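PDB 2QSW: methionine import ATP-binding protein metN 2 from Enterococcus faecalis, which is the ATP-binding subunit of an ABC-type import system, represented here by its C-terminal NIL domain, a ferredoxin-like fold of the ACT clan. Local coordinates for residues K24-L29 / I71-E76. Numbering follows the deposited sequence. Where two conformers were deposited one is given.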
ATOM      1  N   LYS A  24       7.911   6.431   5.051  1.00 15.00           N
ATOM      2  CA  LYS A  24       7.482   5.134   4.526  1.00 15.39           C
ATOM      3  C   LYS A  24       8.417   4.729   3.427  1.00 14.60           C
ATOM      4  O   LYS A  24       8.904   5.608   2.676  1.00 16.12           O
ATOM      5  CB  LYS A  24       6.062   5.235   3.928  1.00 15.70           C
ATOM      6  CG  LYS A  24       4.973   5.565   4.926  1.00 20.36           C
ATOM      7  CD  LYS A  24       4.882   4.447   5.940  1.00 25.89           C
ATOM      8  CE  LYS A  24       3.528   4.244   6.519  1.00 28.44           C
ATOM      9  NZ  LYS A  24       3.532   2.955   7.298  1.00 25.51           N
ATOM     10  N   ILE A  25       8.675   3.434   3.312  1.00 14.05           N
ATOM     11  CA  ILE A  25       9.473   2.895   2.222  1.00 14.11           C
ATOM     12  C   ILE A  25       8.543   2.181   1.250  1.00 12.52           C
ATOM     13  O   ILE A  25       7.757   1.331   1.656  1.00 12.15           O
ATOM     14  CB  ILE A  25      10.587   1.989   2.696  1.00 15.40           C
ATOM     15  CG1 ILE A  25      11.485   2.762   3.686  1.00 16.91           C
ATOM     16  CG2 ILE A  25      11.348   1.503   1.489  1.00 15.01           C
ATOM     17  CD1 ILE A  25      12.489   1.903   4.359  1.00 17.96           C
ATOM     18  N   VAL A  26       8.637   2.551  -0.014  1.00 12.82           N
ATOM     19  CA  VAL A  26       7.740   2.053  -1.043  1.00 13.30           C
ATOM     20  C   VAL A  26       8.533   1.471  -2.194  1.00 13.50           C
ATOM     21  O   VAL A  26       9.637   1.954  -2.505  1.00 13.92           O
ATOM     22  CB  VAL A  26       6.749   3.129  -1.572  1.00 13.65           C
ATOM     23  CG1 VAL A  26       5.672   3.486  -0.537  1.00 15.22           C
ATOM     24  CG2 VAL A  26       7.463   4.397  -2.014  1.00 14.67           C
ATOM     25  N   ARG A  27       7.966   0.465  -2.829  1.00 13.25           N
ATOM     26  CA  ARG A  27       8.506  -0.108  -4.050  1.00 14.55           C
ATOM     27  C   ARG A  27       7.652   0.377  -5.204  1.00 13.51           C
ATOM     28  O   ARG A  27       6.442   0.230  -5.164  1.00 13.64           O
ATOM     29  CB  ARG A  27       8.512  -1.628  -3.980  1.00 14.65           C
ATOM     30  CG  ARG A  27       9.048  -2.320  -5.231  1.00 16.61           C
ATOM     31  CD  ARG A  27       8.800  -3.815  -5.169  1.00 22.08           C
ATOM     32  NE  ARG A  27       7.358  -4.040  -5.328  1.00 27.45           N
ATOM     33  CZ  ARG A  27       6.620  -4.975  -4.716  1.00 31.25           C
ATOM     34  NH1 ARG A  27       7.139  -5.880  -3.888  1.00 33.06           N
ATOM     35  NH2 ARG A  27       5.316  -5.017  -4.975  1.00 31.61           N
ATOM     36  N   LEU A  28       8.299   0.973  -6.214  1.00 13.13           N
ATOM     37  CA  LEU A  28       7.687   1.512  -7.418  1.00 13.53           C
ATOM     38  C   LEU A  28       8.077   0.553  -8.544  1.00 13.79           C
ATOM     39  O   LEU A  28       9.259   0.240  -8.692  1.00 14.00           O
ATOM     40  CB  LEU A  28       8.249   2.907  -7.760  1.00 12.67           C
ATOM     41  CG  LEU A  28       7.722   4.150  -7.001  1.00 13.83           C
ATOM     42  CD1 LEU A  28       8.009   4.104  -5.481  1.00 15.23           C
ATOM     43  CD2 LEU A  28       8.332   5.417  -7.617  1.00 15.66           C
ATOM     44  N   LEU A  29       7.091   0.175  -9.368  1.00 13.77           N
ATOM     45  CA  LEU A  29       7.328  -0.651 -10.577  1.00 14.09           C
ATOM     46  C   LEU A  29       7.034   0.139 -11.836  1.00 13.38           C
ATOM     47  O   LEU A  29       6.037   0.901 -11.890  1.00 13.35           O
ATOM     48  CB  LEU A  29       6.408  -1.887 -10.567  1.00 14.05           C
ATOM     49  CG  LEU A  29       6.576  -2.823  -9.385  1.00 16.29           C
ATOM     50  CD1 LEU A  29       5.613  -4.066  -9.488  1.00 17.59           C
ATOM     51  CD2 LEU A  29       8.050  -3.207  -9.168  1.00 18.56           C
ATOM     52  N   ILE A  71      12.163   3.484  -2.600  1.00 14.53           N
ATOM     53  CA  ILE A  71      12.400   4.815  -2.124  1.00 15.41           C
ATOM     54  C   ILE A  71      11.824   5.044  -0.751  1.00 15.11           C
ATOM     55  O   ILE A  71      10.799   4.441  -0.373  1.00 14.77           O
ATOM     56  CB  ILE A  71      11.830   5.872  -3.089  1.00 16.03           C
ATOM     57  CG1 ILE A  71      10.318   5.889  -3.198  1.00 16.92           C
ATOM     58  CG2 ILE A  71      12.468   5.799  -4.462  1.00 16.08           C
ATOM     59  CD1 ILE A  71       9.818   7.106  -4.018  1.00 18.43           C
ATOM     60  N   GLN A  72      12.500   5.865   0.020  1.00 14.68           N
ATOM     61  CA  GLN A  72      11.957   6.385   1.266  1.00 14.40           C
ATOM     62  C   GLN A  72      11.262   7.724   0.988  1.00 13.83           C
ATOM     63  O   GLN A  72      11.874   8.630   0.428  1.00 14.23           O
ATOM     64  CB  GLN A  72      13.031   6.563   2.334  1.00 14.50           C
ATOM     65  CG  GLN A  72      12.499   7.104   3.634  1.00 13.83           C
ATOM     66  CD  GLN A  72      13.629   7.474   4.586  1.00 16.05           C
ATOM     67  OE1 GLN A  72      14.631   8.072   4.154  1.00 20.23           O
ATOM     68  NE2 GLN A  72      13.467   7.164   5.887  1.00 16.87           N
ATOM     69  N   LEU A  73       9.979   7.814   1.338  1.00 13.97           N
ATOM     70  CA  LEU A  73       9.244   9.058   1.314  1.00 13.46           C
ATOM     71  C   LEU A  73       9.197   9.659   2.703  1.00 13.71           C
ATOM     72  O   LEU A  73       8.803   8.959   3.638  1.00 13.65           O
ATOM     73  CB  LEU A  73       7.803   8.850   0.834  1.00 13.95           C
ATOM     74  CG  LEU A  73       7.649   8.342  -0.597  1.00 13.85           C
ATOM     75  CD1 LEU A  73       6.199   7.983  -0.930  1.00 13.53           C
ATOM     76  CD2 LEU A  73       8.144   9.408  -1.559  1.00 16.60           C
ATOM     77  N   LEU A  74       9.550  10.936   2.830  1.00 14.00           N
ATOM     78  CA  LEU A  74       9.409  11.685   4.068  1.00 14.65           C
ATOM     79  C   LEU A  74       8.437  12.834   3.885  1.00 14.30           C
ATOM     80  O   LEU A  74       8.362  13.452   2.825  1.00 15.66           O
ATOM     81  CB  LEU A  74      10.742  12.251   4.529  1.00 14.90           C
ATOM     82  CG  LEU A  74      11.813  11.223   4.822  1.00 16.72           C
ATOM     83  CD1 LEU A  74      13.103  11.975   5.086  1.00 16.86           C
ATOM     84  CD2 LEU A  74      11.507  10.341   6.027  1.00 19.62           C
ATOM     85  N   GLY A  75       7.698  13.131   4.943  1.00 14.61           N
ATOM     86  CA  GLY A  75       6.747  14.235   4.933  1.00 15.39           C
ATOM     87  C   GLY A  75       5.606  13.908   5.879  1.00 15.81           C
ATOM     88  O   GLY A  75       5.666  12.946   6.627  1.00 16.89           O
ATOM     89  N   GLU A  76       4.591  14.754   5.860  1.00 16.25           N
ATOM     90  CA  GLU A  76       3.413  14.541   6.675  0.60 18.09           C
ATOM     91  C   GLU A  76       2.740  13.252   6.219  1.00 16.63           C
ATOM     92  O   GLU A  76       2.703  12.942   5.024  1.00 16.47           O
ATOM     93  CB  GLU A  76       2.455  15.715   6.527  0.60 18.35           C
ATOM     94  CG  GLU A  76       3.014  17.047   6.957  0.60 21.80           C
ATOM     95  CD  GLU A  76       1.953  18.150   6.972  0.60 23.63           C
ATOM     96  OE1 GLU A  76       0.811  17.868   7.382  0.60 30.87           O
ATOM     97  OE2 GLU A  76       2.260  19.300   6.575  0.60 30.01           O
TER
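K24, I25 and V26 pair with L73, Q72 and I71 as antiparallel neighbours at the centre of the four-stranded sheet of this ACT-like domain, where strand 24-31 lies between strands 64-74 and 93-96. K24 with L73 and V26 with I71 each exchange two backbone N-H···O hydrogen bonds, L73 N reaching K24 O at 2.8 Å and V26 N reaching I71 O at 2.9 Å. Between them I25 and Q72 form the non-hydrogen-bonded pair, and I25 CA adds a C-H···O contact to I71 O.

V26, L28, I71 and L73 gather on the face covered by helix 77-89. CG1 of I71, set between its backbone N and carbonyl carbon (chi1 67°), presses tightly on V26 CG2 at 3.4 Å and meets L28 CD1 at 3.7 Å, the L28 and I71 side chains crossing at about a right angle. L73 CD1 reaches the same V26 methyl at 4.0 Å. K24 starts on this same face and carries its amine away to a salt bridge with E85 of the second subunit; on the opposite face Q72 NE2 is hydrogen-bonded to N22 O. The backbone polar groups of the K24-L73 and V26-I71 pairs thus satisfy one another, while the helix-facing side chains of V26, L28, I71 and L73 meet through aliphatic carbons.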